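Local coordinates for protein xylose isomerase-like TIM barrel (Anabaena variabilis ATCC 29413, PDB 2QW5) that binds a zinc ion and D-xylose at the mouth of a TIM barrel and is probably a sugar isomerase or epimerase, at residues H187-G192 with N291-T296; A90-D95 with Y134-T139; K195-I200 with D223-E228; L180-I185 with E201-V206. All coordinates share one frame; numbering follows the deposited sequence.

From the N terminus, contact 2 comes first, joining the loop after strand 83-87 to the next one round the barrel, after strand 125-128, and it closes before the others open. From strand 179-182 onward the segments interleave. Contact 4 opens there and closes at 201-206, in the later part of helix 196-203 and the turn after it, crossing both contact 1 and contact 3. Contact 3 opens at the start of that helix, closes at 223-228 and falls wholly within the long span of contact 1, which ends at 291-296 after the last strand. Contacts 1, 2 and 4 all reach the bound D-xylose, a worked example of TIM-barrel loops building a ligand pocket.

Contact 1: residues H187-G192 with N291-T296; sequences HWETPG and NSLRLT. With XLS (D-xylose), chain C.
W188 is the first residue of 187-192 to touch 291-296: its CZ3 lies 4.1 Å from NH1 of R294, the indole and guanidinium planes inclined at 56° and the two side chains crossing nearly at right angles. The indole is backed by H187, whose CE1 sits 3.3 Å above one face of the W188 ring, toward its rim. The stronger partner of R294 NH1 is W188 O of the second subunit, so this corner belongs to a subunit interface as well. E189 follows and turns the other way. With CG placed opposite the carbonyl carbon (chi1 -60°) and the chain extended beyond it, the carboxylate reaches the sugar, OE1 coming within 2.9 Å of O1 of D-xylose. CD of E189 also packs on CD2 of L293 at 3.6 Å, while OE1 is hydrogen-bonded to Y134 OH. With an alanine here, Y134 would probably lose its acceptor, L293 CD2 its packing partner and the sugar a polar neighbour. T190 then bonds through OG1 to G135 N, and P191 packs on F137 and P138. R294, at positive phi, is the C-prime residue of a Schellman motif that closes the helical turn following helix 287-290. The contact thus joins the loop between strand 179-182 and helix 196-203 to the one between helix 287-290 and helix 314-332, beside the sugar pocket.

Contact 2: residues A90-D95 with Y134-T139; sequences ATRTFD and YGVFPT. With XLS (D-xylose), chain C.
The side chains of R92 and V136 cross at about a right angle where two successive loops of the TIM barrel meet, those following strands 83-87 and 125-128. Only aliphatic parts touch: CG of R92 lies 4.1 Å from CG1 of V136, the methyl that stands opposite its own backbone N (chi1 179°). The R92 chain then bends twice and carries its guanidinium to T139 of the third subunit, so one side chain serves both the loop packing and the assembly. Y134 turns its ring away from 90-95 toward the ligand. C3 of D-xylose stands 3.7 Å above one ring face, over its centre, which makes the tyrosine a flat wall of the sugar pocket. Within 90-95, T91 forms an ST motif, its OG1 accepting from F94 N at 3.0 Å. Between the loops runs a fairly straight backbone bond: Y134 N donates to A90 O at 3.2 Å with an N-H...O angle of 160°.

Contact 3: residues K195-I200 with D223-E228; sequences KLSQLI and DGEGPE
K195, the N-cap residue of helix 196-203, runs closest to the turn between helices 217-223 and 227-240, with its CA 5.7 Å from that of G224. Its side chain lies over this turn. CG of K195 is 3.5 Å from D223 O, and after a bend at chi3 (79°) CE packs 3.6 Å from CG of E225. NZ of K195 forms a salt bridge with OE2 of E225 at 3.4 Å, the hydrogen bond in it being weak. The other carboxylate oxygen, OE1 of E225, is 3.6 Å from CB of S197 and accepts from a water at 2.8 Å; that same water accepts from S197 N, in the first turn of the helix. A leucine in place of E225 would probably leave the lysine without its mate and the water without an acceptor. The negative charge of E225 is probably eased directly by K195 and, through the water, by S197 N.

Contact 4: residues L180-I185 with E201-V206; sequences LAIEPI and EFLKGV. With ZN (zinc ion), chain D; XLS (D-xylose), chain C.
The ring of F202 meets I182 obliquely: CD1 of I182 lies 3.9 Å from CE2 of the phenylalanine, and the two side chains cross at about a right angle. The same methyl has a second partner, CD2 of L203, at 4.1 Å, where the side chains run past each other in opposite directions. Placing CG1 of I182 opposite the carbonyl carbon (chi1 -57°) carries this methyl toward both F202 and L203. The next residue, E183, belongs to the zinc site and the sugar pocket. Its chain is extended, and OE2 of E183 binds the zinc ion at 2.1 Å, a site completed by D216, Q247, E281 and a water, while OE1 of E183 accepts from O2 of D-xylose at 3.2 Å. I185 adds an apolar touch, its CD1 lying 3.9 Å from C2 of the sugar. Beneath this site, I182 packs strand 179-182 against helix 196-203 in a beta-alpha-beta crossover. I182 and L203 both touch V211 of the following strand, 211-216, and F202 reaches A162 of helix 148-176.

Contact 1: residues H187-G192 with N291-T296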
loop_
_atom_site.group_PDB
_atom_site.type_symbol
_atom_site.label_atom_id
_atom_site.label_comp_id
_atom_site.label_asym_id
_atom_site.label_seq_id
_atom_site.Cartn_x
_atom_site.Cartn_y
_atom_site.Cartn_z
ATOM N N HIS A 187 -3.111 15.016 -12.871
ATOM C CA HIS A 187 -3.476 14.572 -11.512
ATOM C C HIS A 187 -3.282 13.053 -11.308
ATOM O O HIS A 187 -3.059 12.612 -10.194
ATOM C CB HIS A 187 -4.946 14.888 -11.224
ATOM C CG HIS A 187 -5.913 14.085 -12.056
ATOM N ND1 HIS A 187 -6.521 12.939 -11.591
ATOM C CD2 HIS A 187 -6.309 14.222 -13.342
ATOM C CE1 HIS A 187 -7.276 12.434 -12.544
ATOM N NE2 HIS A 187 -7.165 13.190 -13.618
ATOM N N TRP A 188 -3.413 12.261 -12.379
ATOM C CA TRP A 188 -3.150 10.832 -12.301
ATOM C C TRP A 188 -1.742 10.497 -11.854
ATOM O O TRP A 188 -1.554 9.446 -11.233
ATOM C CB TRP A 188 -3.457 10.122 -13.617
ATOM C CG TRP A 188 -4.907 9.852 -13.846
ATOM C CD1 TRP A 188 -5.680 10.402 -14.793
ATOM C CD2 TRP A 188 -5.759 8.960 -13.101
ATOM N NE1 TRP A 188 -6.954 9.914 -14.711
ATOM C CE2 TRP A 188 -7.026 9.003 -13.697
ATOM C CE3 TRP A 188 -5.563 8.106 -12.012
ATOM C CZ2 TRP A 188 -8.115 8.251 -13.215
ATOM C CZ3 TRP A 188 -6.643 7.323 -11.559
ATOM C CH2 TRP A 188 -7.901 7.426 -12.158
ATOM N N GLU A 189 -0.766 11.352 -12.195
ATOM C CA GLU A 189 0.638 11.132 -11.865
ATOM C C GLU A 189 1.229 11.935 -10.724
ATOM O O GLU A 189 2.187 11.475 -10.164
ATOM C CB GLU A 189 1.521 11.406 -13.079
ATOM C CG GLU A 189 1.248 10.558 -14.292
ATOM C CD GLU A 189 2.149 10.922 -15.447
ATOM O OE1 GLU A 189 3.354 11.130 -15.245
ATOM O OE2 GLU A 189 1.653 10.938 -16.570
ATOM N N THR A 190 0.679 13.099 -10.352
ATOM C CA THR A 190 1.363 13.928 -9.362
ATOM C C THR A 190 0.357 14.903 -8.764
ATOM O O THR A 190 -0.620 15.170 -9.425
ATOM C CB THR A 190 2.573 14.651 -10.064
ATOM O OG1 THR A 190 3.567 15.004 -9.090
ATOM C CG2 THR A 190 2.150 15.843 -10.908
ATOM N N PRO A 191 0.565 15.398 -7.519
ATOM C CA PRO A 191 -0.422 16.309 -6.882
ATOM C C PRO A 191 -0.575 17.697 -7.475
ATOM O O PRO A 191 -1.655 18.301 -7.353
ATOM C CB PRO A 191 0.057 16.374 -5.439
ATOM C CG PRO A 191 1.505 16.131 -5.545
ATOM C CD PRO A 191 1.652 15.081 -6.577
ATOM N N GLY A 192 0.482 18.191 -8.122
ATOM C CA GLY A 192 0.453 19.469 -8.798
ATOM C C GLY A 192 1.835 19.952 -9.166
ATOM O O GLY A 192 2.799 19.365 -8.725
ATOM N N ASN A 291 3.973 0.073 -13.532
ATOM C CA ASN A 291 3.177 0.349 -12.337
ATOM C C ASN A 291 2.765 1.818 -12.169
ATOM O O ASN A 291 1.609 2.071 -11.918
ATOM C CB ASN A 291 3.899 -0.141 -11.074
ATOM C CG ASN A 291 2.964 -0.294 -9.869
ATOM O OD1 ASN A 291 3.125 0.383 -8.872
ATOM N ND2 ASN A 291 1.993 -1.152 -9.974
ATOM N N SER A 292 3.696 2.759 -12.321
ATOM C CA SER A 292 3.419 4.199 -12.094
ATOM C C SER A 292 2.437 4.795 -13.088
ATOM O O SER A 292 1.650 5.669 -12.711
ATOM C CB SER A 292 4.708 5.024 -12.047
ATOM O OG SER A 292 5.357 4.984 -13.281
ATOM N N LEU A 293 2.479 4.321 -14.340
ATOM C CA LEU A 293 1.526 4.722 -15.399
ATOM C C LEU A 293 0.395 3.707 -15.654
ATOM O O LEU A 293 -0.435 3.929 -16.549
ATOM C CB LEU A 293 2.261 5.073 -16.686
ATOM C CG LEU A 293 3.325 6.193 -16.609
ATOM C CD1 LEU A 293 3.749 6.570 -17.981
ATOM C CD2 LEU A 293 2.816 7.427 -15.887
ATOM N N ARG A 294 0.363 2.602 -14.898
ATOM C CA ARG A 294 -0.703 1.569 -14.988
ATOM C C ARG A 294 -0.857 1.108 -16.415
ATOM O O ARG A 294 -1.914 1.206 -17.018
ATOM C CB ARG A 294 -2.014 2.096 -14.367
ATOM C CG ARG A 294 -1.815 2.356 -12.871
ATOM C CD ARG A 294 -3.086 2.845 -12.236
ATOM N NE ARG A 294 -2.966 2.804 -10.792
ATOM C CZ ARG A 294 -3.874 3.227 -9.914
ATOM N NH1 ARG A 294 -4.991 3.830 -10.284
ATOM N NH2 ARG A 294 -3.627 3.068 -8.621
ATOM N N LEU A 295 0.256 0.595 -16.953
ATOM C CA LEU A 295 0.334 0.252 -18.346
ATOM C C LEU A 295 -0.134 -1.175 -18.592
ATOM O O LEU A 295 0.565 -2.117 -18.301
ATOM C CB LEU A 295 1.758 0.476 -18.896
ATOM C CG LEU A 295 2.305 1.914 -18.857
ATOM C CD1 LEU A 295 3.770 1.956 -19.344
ATOM C CD2 LEU A 295 1.381 2.849 -19.638
ATOM N N THR A 296 -1.346 -1.284 -19.115
ATOM C CA THR A 296 -1.959 -2.553 -19.452
ATOM C C THR A 296 -1.573 -2.952 -20.897
ATOM O O THR A 296 -1.689 -4.122 -21.265
ATOM C CB THR A 296 -3.479 -2.492 -19.309
ATOM O OG1 THR A 296 -3.982 -1.614 -20.309
ATOM C CG2 THR A 296 -3.929 -1.978 -17.865
HETATM C C1 XLS C . 6.293 12.244 -16.707
HETATM C C2 XLS C . 7.402 12.988 -15.973
HETATM C C3 XLS C . 8.299 12.071 -15.068
HETATM C C4 XLS C . 9.768 12.446 -15.055
HETATM O O1 XLS C . 4.983 12.756 -16.976
HETATM O O2 XLS C . 8.158 13.812 -16.861
HETATM O O3 XLS C . 8.300 10.662 -15.301
HETATM O O4 XLS C . 9.870 13.815 -14.784
#

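Contact 2: residues A90-D95 with Y134-T139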
loop_
_atom_site.group_PDB
_atom_site.type_symbol
_atom_site.label_atom_id
_atom_site.label_comp_id
_atom_site.label_asym_id
_atom_site.label_seq_id
_atom_site.Cartn_x
_atom_site.Cartn_y
_atom_site.Cartn_z
ATOM N N ALA A 90 12.116 17.044 -9.239
ATOM C CA ALA A 90 12.330 17.187 -7.804
ATOM C C ALA A 90 11.900 15.850 -7.184
ATOM O O ALA A 90 11.069 15.118 -7.760
ATOM C CB ALA A 90 11.469 18.345 -7.219
ATOM N N THR A 91 12.481 15.535 -6.031
ATOM C CA THR A 91 12.229 14.284 -5.314
ATOM C C THR A 91 11.789 14.609 -3.911
ATOM O O THR A 91 11.875 15.744 -3.478
ATOM C CB THR A 91 13.461 13.388 -5.280
ATOM O OG1 THR A 91 14.452 13.887 -4.381
ATOM C CG2 THR A 91 14.076 13.253 -6.674
ATOM N N ARG A 92 11.297 13.604 -3.203
ATOM C CA ARG A 92 10.855 13.808 -1.811
ATOM C C ARG A 92 11.943 14.482 -0.927
ATOM O O ARG A 92 11.629 15.373 -0.103
ATOM C CB ARG A 92 10.403 12.493 -1.183
ATOM C CG ARG A 92 9.521 12.726 0.049
ATOM C CD ARG A 92 9.741 11.672 1.068
ATOM N NE ARG A 92 9.484 10.358 0.513
ATOM C CZ ARG A 92 10.112 9.229 0.864
ATOM N NH1 ARG A 92 11.110 9.188 1.771
ATOM N NH2 ARG A 92 9.749 8.111 0.251
ATOM N N THR A 93 13.190 14.050 -1.097
ATOM C CA THR A 93 14.358 14.647 -0.412
ATOM C C THR A 93 14.682 16.023 -1.010
ATOM O O THR A 93 14.685 17.042 -0.288
ATOM C CB THR A 93 15.567 13.708 -0.465
ATOM O OG1 THR A 93 15.193 12.472 0.156
ATOM C CG2 THR A 93 16.767 14.268 0.240
ATOM N N PHE A 94 14.898 16.061 -2.322
ATOM C CA PHE A 94 15.285 17.288 -3.036
ATOM C C PHE A 94 14.030 18.017 -3.426
ATOM O O PHE A 94 13.630 18.051 -4.605
ATOM C CB PHE A 94 16.159 16.968 -4.235
ATOM C CG PHE A 94 17.377 16.211 -3.882
ATOM C CD1 PHE A 94 18.292 16.722 -2.934
ATOM C CD2 PHE A 94 17.623 14.965 -4.459
ATOM C CE1 PHE A 94 19.438 15.995 -2.585
ATOM C CE2 PHE A 94 18.771 14.234 -4.119
ATOM C CZ PHE A 94 19.679 14.754 -3.190
ATOM N N ASP A 95 13.404 18.622 -2.408
ATOM C CA ASP A 95 12.113 19.301 -2.535
ATOM C C ASP A 95 12.234 20.811 -2.257
ATOM O O ASP A 95 12.337 21.226 -1.096
ATOM C CB ASP A 95 11.080 18.626 -1.625
ATOM C CG ASP A 95 9.694 19.253 -1.706
ATOM O OD1 ASP A 95 9.440 20.131 -2.561
ATOM O OD2 ASP A 95 8.838 18.853 -0.882
ATOM N N TYR A 134 7.879 14.755 -7.983
ATOM C CA TYR A 134 7.051 14.002 -8.900
ATOM C C TYR A 134 6.466 12.761 -8.252
ATOM O O TYR A 134 7.208 11.948 -7.719
ATOM C CB TYR A 134 7.838 13.588 -10.152
ATOM C CG TYR A 134 7.058 12.645 -11.025
ATOM C CD1 TYR A 134 6.054 13.116 -11.873
ATOM C CD2 TYR A 134 7.317 11.267 -11.006
ATOM C CE1 TYR A 134 5.317 12.259 -12.659
ATOM C CE2 TYR A 134 6.569 10.405 -11.774
ATOM C CZ TYR A 134 5.584 10.900 -12.602
ATOM O OH TYR A 134 4.875 10.031 -13.360
ATOM N N GLY A 135 5.142 12.615 -8.350
ATOM C CA GLY A 135 4.415 11.465 -7.801
ATOM C C GLY A 135 4.336 11.318 -6.305
ATOM O O GLY A 135 3.914 10.280 -5.861
ATOM N N VAL A 136 4.671 12.366 -5.537
ATOM C CA VAL A 136 4.698 12.319 -4.106
ATOM C C VAL A 136 3.427 12.997 -3.660
ATOM O O VAL A 136 3.413 14.189 -3.339
ATOM C CB VAL A 136 5.971 13.004 -3.502
ATOM C CG1 VAL A 136 5.971 12.954 -1.950
ATOM C CG2 VAL A 136 7.253 12.355 -4.049
ATOM N N PHE A 137 2.350 12.220 -3.635
ATOM C CA PHE A 137 1.057 12.721 -3.178
ATOM C C PHE A 137 1.166 12.874 -1.670
ATOM O O PHE A 137 1.605 11.942 -1.006
ATOM C CB PHE A 137 -0.088 11.773 -3.588
ATOM C CG PHE A 137 -0.277 11.657 -5.073
ATOM C CD1 PHE A 137 -1.129 12.495 -5.763
ATOM C CD2 PHE A 137 0.394 10.652 -5.784
ATOM C CE1 PHE A 137 -1.320 12.347 -7.177
ATOM C CE2 PHE A 137 0.237 10.511 -7.154
ATOM C CZ PHE A 137 -0.631 11.348 -7.859
ATOM N N PRO A 138 0.844 14.079 -1.127
ATOM C CA PRO A 138 1.013 14.280 0.301
ATOM C C PRO A 138 0.021 13.522 1.154
ATOM O O PRO A 138 -1.079 13.255 0.713
ATOM C CB PRO A 138 0.822 15.798 0.492
ATOM C CG PRO A 138 0.083 16.247 -0.647
ATOM C CD PRO A 138 0.403 15.308 -1.799
ATOM N N THR A 139 0.435 13.184 2.369
ATOM C CA THR A 139 -0.404 12.478 3.333
ATOM C C THR A 139 -0.237 13.125 4.698
ATOM O O THR A 139 0.712 13.897 4.938
ATOM C CB THR A 139 -0.040 10.971 3.417
ATOM O OG1 THR A 139 1.335 10.824 3.740
ATOM C CG2 THR A 139 -0.266 10.270 2.075
HETATM C C1 XLS C . 6.293 12.244 -16.707
HETATM C C2 XLS C . 7.402 12.988 -15.973
HETATM C C3 XLS C . 8.299 12.071 -15.068
HETATM C C4 XLS C . 9.768 12.446 -15.055
HETATM O O1 XLS C . 4.983 12.756 -16.976
HETATM O O2 XLS C . 8.158 13.812 -16.861
HETATM O O3 XLS C . 8.300 10.662 -15.301
HETATM O O4 XLS C . 9.870 13.815 -14.784
#

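Contact 3: residues K195-I200 with D223-E228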
loop_
_atom_site.group_PDB
_atom_site.type_symbol
_atom_site.label_atom_id
_atom_site.label_comp_id
_atom_site.label_asym_id
_atom_site.label_seq_id
_atom_site.Cartn_x
_atom_site.Cartn_y
_atom_site.Cartn_z
ATOM N N LYS A 195 -2.481 21.694 -14.127
ATOM C CA LYS A 195 -2.957 22.517 -15.229
ATOM C C LYS A 195 -2.044 23.697 -15.523
ATOM O O LYS A 195 -1.332 24.199 -14.649
ATOM C CB LYS A 195 -4.333 23.087 -14.888
ATOM C CG LYS A 195 -5.355 22.077 -14.552
ATOM C CD LYS A 195 -6.542 22.677 -13.818
ATOM C CE LYS A 195 -7.487 23.377 -14.730
ATOM N NZ LYS A 195 -8.748 23.620 -13.971
ATOM N N LEU A 196 -2.136 24.173 -16.758
ATOM C CA LEU A 196 -1.359 25.310 -17.233
ATOM C C LEU A 196 -1.801 26.557 -16.445
ATOM O O LEU A 196 -0.978 27.438 -16.223
ATOM C CB LEU A 196 -1.517 25.479 -18.771
ATOM C CG LEU A 196 -0.457 26.063 -19.677
ATOM C CD1 LEU A 196 0.931 25.576 -19.385
ATOM C CD2 LEU A 196 -0.852 25.724 -21.151
ATOM N N SER A 197 -3.070 26.613 -15.994
ATOM C CA SER A 197 -3.554 27.759 -15.149
ATOM C C SER A 197 -2.833 27.783 -13.783
ATOM O O SER A 197 -2.478 28.866 -13.257
ATOM C CB SER A 197 -5.081 27.712 -14.959
ATOM O OG SER A 197 -5.473 26.530 -14.275
ATOM N N GLN A 198 -2.609 26.593 -13.218
ATOM C CA GLN A 198 -1.925 26.450 -11.926
ATOM C C GLN A 198 -0.440 26.818 -12.048
ATOM O O GLN A 198 0.120 27.422 -11.140
ATOM C CB GLN A 198 -2.084 25.009 -11.387
ATOM C CG GLN A 198 -3.555 24.653 -11.068
ATOM C CD GLN A 198 -3.835 23.190 -10.872
ATOM O OE1 GLN A 198 -3.079 22.328 -11.357
ATOM N NE2 GLN A 198 -4.916 22.885 -10.124
ATOM N N LEU A 199 0.213 26.388 -13.132
ATOM C CA LEU A 199 1.621 26.761 -13.370
ATOM C C LEU A 199 1.784 28.266 -13.686
ATOM O O LEU A 199 2.767 28.871 -13.266
ATOM C CB LEU A 199 2.234 25.917 -14.475
ATOM C CG LEU A 199 3.716 26.105 -14.777
ATOM C CD1 LEU A 199 4.584 26.087 -13.520
ATOM C CD2 LEU A 199 4.150 25.027 -15.773
ATOM N N ILE A 200 0.821 28.847 -14.413
ATOM C CA ILE A 200 0.835 30.263 -14.743
ATOM C C ILE A 200 0.731 31.060 -13.447
ATOM O O ILE A 200 1.496 32.021 -13.254
ATOM C CB ILE A 200 -0.234 30.656 -15.762
ATOM C CG1 ILE A 200 0.223 30.263 -17.180
ATOM C CG2 ILE A 200 -0.471 32.175 -15.759
ATOM C CD1 ILE A 200 -0.832 30.385 -18.237
ATOM N N ASP A 223 -5.998 17.106 -18.311
ATOM C CA ASP A 223 -6.405 18.081 -17.261
ATOM C C ASP A 223 -6.776 19.499 -17.686
ATOM O O ASP A 223 -7.331 20.253 -16.856
ATOM C CB ASP A 223 -5.293 18.200 -16.188
ATOM C CG ASP A 223 -5.094 16.933 -15.394
ATOM O OD1 ASP A 223 -5.101 15.833 -15.991
ATOM O OD2 ASP A 223 -4.934 17.029 -14.153
ATOM N N GLY A 224 -6.476 19.873 -18.923
ATOM C CA GLY A 224 -6.671 21.250 -19.376
ATOM C C GLY A 224 -8.099 21.684 -19.602
ATOM O O GLY A 224 -9.030 20.892 -19.603
ATOM N N GLU A 225 -8.231 22.959 -19.903
ATOM C CA GLU A 225 -9.519 23.632 -19.955
ATOM C C GLU A 225 -10.159 23.804 -21.321
ATOM O O GLU A 225 -11.192 24.502 -21.449
ATOM C CB GLU A 225 -9.344 24.969 -19.212
ATOM C CG GLU A 225 -8.989 24.736 -17.752
ATOM C CD GLU A 225 -8.739 25.992 -16.949
ATOM O OE1 GLU A 225 -7.728 26.675 -17.189
ATOM O OE2 GLU A 225 -9.525 26.247 -16.005
ATOM N N GLY A 226 -9.623 23.128 -22.333
ATOM C CA GLY A 226 -10.169 23.215 -23.666
ATOM C C GLY A 226 -9.450 24.185 -24.601
ATOM O O GLY A 226 -8.658 25.082 -24.166
ATOM N N PRO A 227 -9.745 24.056 -25.892
ATOM C CA PRO A 227 -8.999 24.849 -26.874
ATOM C C PRO A 227 -9.077 26.385 -26.790
ATOM O O PRO A 227 -8.059 27.042 -27.107
ATOM C CB PRO A 227 -9.459 24.262 -28.209
ATOM C CG PRO A 227 -10.740 23.665 -27.938
ATOM C CD PRO A 227 -10.722 23.171 -26.547
ATOM N N GLU A 228 -10.203 26.946 -26.319
ATOM C CA GLU A 228 -10.346 28.419 -26.251
ATOM C C GLU A 228 -9.478 29.008 -25.155
ATOM O O GLU A 228 -8.726 29.946 -25.409
ATOM C CB GLU A 228 -11.811 28.913 -26.098
ATOM C CG GLU A 228 -12.737 28.592 -27.250
ATOM C CD GLU A 228 -13.235 27.141 -27.278
ATOM O OE1 GLU A 228 -13.173 26.404 -26.246
ATOM O OE2 GLU A 228 -13.704 26.729 -28.364
HETATM O O HOH W 1 -5.369 25.236 -17.484
#

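Contact 4: residues L180-I185 with E201-V206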
loop_
_atom_site.group_PDB
_atom_site.type_symbol
_atom_site.label_atom_id
_atom_site.label_comp_id
_atom_site.label_asym_id
_atom_site.label_seq_id
_atom_site.Cartn_x
_atom_site.Cartn_y
_atom_site.Cartn_z
ATOM N N LEU A 180 14.692 26.826 -18.314
ATOM C CA LEU A 180 14.031 25.890 -17.380
ATOM C C LEU A 180 12.560 25.770 -17.792
ATOM O O LEU A 180 11.857 26.752 -17.721
ATOM C CB LEU A 180 14.153 26.393 -15.930
ATOM C CG LEU A 180 15.583 26.452 -15.332
ATOM C CD1 LEU A 180 15.598 27.259 -14.041
ATOM C CD2 LEU A 180 16.161 25.048 -15.115
ATOM N N ALA A 181 12.107 24.577 -18.187
ATOM C CA ALA A 181 10.715 24.335 -18.671
ATOM C C ALA A 181 9.964 23.452 -17.698
ATOM O O ALA A 181 10.072 22.242 -17.770
ATOM C CB ALA A 181 10.731 23.733 -20.060
ATOM N N ILE A 182 9.207 24.082 -16.771
ATOM C CA ILE A 182 8.396 23.391 -15.766
ATOM C C ILE A 182 7.183 22.765 -16.445
ATOM O O ILE A 182 6.541 23.386 -17.289
ATOM C CB ILE A 182 7.903 24.317 -14.628
ATOM C CG1 ILE A 182 9.060 25.022 -13.907
ATOM C CG2 ILE A 182 7.111 23.507 -13.573
ATOM C CD1 ILE A 182 8.600 26.175 -12.888
ATOM N N GLU A 183 6.851 21.539 -16.046
ATOM C CA GLU A 183 5.805 20.761 -16.699
ATOM C C GLU A 183 4.524 20.609 -15.862
ATOM O O GLU A 183 4.582 20.101 -14.747
ATOM C CB GLU A 183 6.372 19.363 -17.029
ATOM C CG GLU A 183 5.457 18.535 -17.944
ATOM C CD GLU A 183 5.980 17.142 -18.222
ATOM O OE1 GLU A 183 6.879 16.685 -17.461
ATOM O OE2 GLU A 183 5.459 16.527 -19.211
ATOM N N PRO A 184 3.366 21.081 -16.391
ATOM C CA PRO A 184 2.084 20.707 -15.799
ATOM C C PRO A 184 1.916 19.223 -16.111
ATOM O O PRO A 184 2.149 18.821 -17.252
ATOM C CB PRO A 184 1.059 21.530 -16.577
ATOM C CG PRO A 184 1.840 22.532 -17.336
ATOM C CD PRO A 184 3.168 21.951 -17.564
ATOM N N ILE A 185 1.612 18.425 -15.095
ATOM C CA ILE A 185 1.485 16.954 -15.234
ATOM C C ILE A 185 0.133 16.559 -14.669
ATOM O O ILE A 185 -0.252 17.070 -13.639
ATOM C CB ILE A 185 2.633 16.250 -14.486
ATOM C CG1 ILE A 185 3.940 16.415 -15.273
ATOM C CG2 ILE A 185 2.367 14.750 -14.268
ATOM C CD1 ILE A 185 5.197 15.942 -14.570
ATOM N N GLU A 201 -0.159 30.641 -12.555
ATOM C CA GLU A 201 -0.297 31.268 -11.222
ATOM C C GLU A 201 1.005 31.189 -10.382
ATOM O O GLU A 201 1.396 32.165 -9.736
ATOM C CB GLU A 201 -1.466 30.630 -10.474
ATOM C CG GLU A 201 -1.819 31.299 -9.111
ATOM C CD GLU A 201 -3.140 30.776 -8.474
ATOM O OE1 GLU A 201 -3.888 29.953 -9.095
ATOM O OE2 GLU A 201 -3.422 31.206 -7.330
ATOM N N PHE A 202 1.672 30.031 -10.416
ATOM C CA PHE A 202 2.947 29.828 -9.728
ATOM C C PHE A 202 3.994 30.803 -10.242
ATOM O O PHE A 202 4.695 31.465 -9.434
ATOM C CB PHE A 202 3.464 28.380 -9.901
ATOM C CG PHE A 202 4.862 28.157 -9.351
ATOM C CD1 PHE A 202 5.063 27.982 -7.995
ATOM C CD2 PHE A 202 5.970 28.161 -10.188
ATOM C CE1 PHE A 202 6.348 27.800 -7.468
ATOM C CE2 PHE A 202 7.287 27.983 -9.665
ATOM C CZ PHE A 202 7.461 27.787 -8.305
ATOM N N LEU A 203 4.113 30.870 -11.567
ATOM C CA LEU A 203 5.083 31.752 -12.227
ATOM C C LEU A 203 4.910 33.245 -11.965
ATOM O O LEU A 203 5.886 33.971 -12.108
ATOM C CB LEU A 203 5.175 31.481 -13.713
ATOM C CG LEU A 203 5.772 30.112 -14.089
ATOM C CD1 LEU A 203 5.511 29.861 -15.535
ATOM C CD2 LEU A 203 7.263 29.963 -13.806
ATOM N N LYS A 204 3.709 33.689 -11.568
ATOM C CA LYS A 204 3.478 35.106 -11.242
ATOM C C LYS A 204 4.406 35.545 -10.097
ATOM O O LYS A 204 4.734 36.729 -9.995
ATOM C CB LYS A 204 1.995 35.379 -10.897
ATOM C CG LYS A 204 0.959 35.110 -12.034
ATOM C CD LYS A 204 0.892 36.215 -13.098
ATOM C CE LYS A 204 -0.000 35.876 -14.325
ATOM N NZ LYS A 204 -1.394 35.469 -14.118
ATOM N N GLY A 205 4.804 34.603 -9.232
ATOM C CA GLY A 205 5.746 34.863 -8.132
ATOM C C GLY A 205 7.227 34.572 -8.381
ATOM O O GLY A 205 8.024 34.589 -7.438
ATOM N N VAL A 206 7.588 34.313 -9.634
ATOM C CA VAL A 206 8.960 34.061 -10.064
ATOM C C VAL A 206 9.375 35.160 -11.069
ATOM O O VAL A 206 8.865 35.224 -12.184
ATOM C CB VAL A 206 9.049 32.678 -10.687
ATOM C CG1 VAL A 206 10.485 32.333 -11.076
ATOM C CG2 VAL A 206 8.508 31.626 -9.684
HETATM ZN ZN ZN D . 6.042 15.061 -20.653
HETATM C C1 XLS C . 6.293 12.244 -16.707
HETATM C C2 XLS C . 7.402 12.988 -15.973
HETATM C C3 XLS C . 8.299 12.071 -15.068
HETATM C C4 XLS C . 9.768 12.446 -15.055
HETATM O O1 XLS C . 4.983 12.756 -16.976
HETATM O O2 XLS C . 8.158 13.812 -16.861
HETATM O O3 XLS C . 8.300 10.662 -15.301
HETATM O O4 XLS C . 9.870 13.815 -14.784
HETATM O O HOH W 2 5.528 13.654 -19.284
#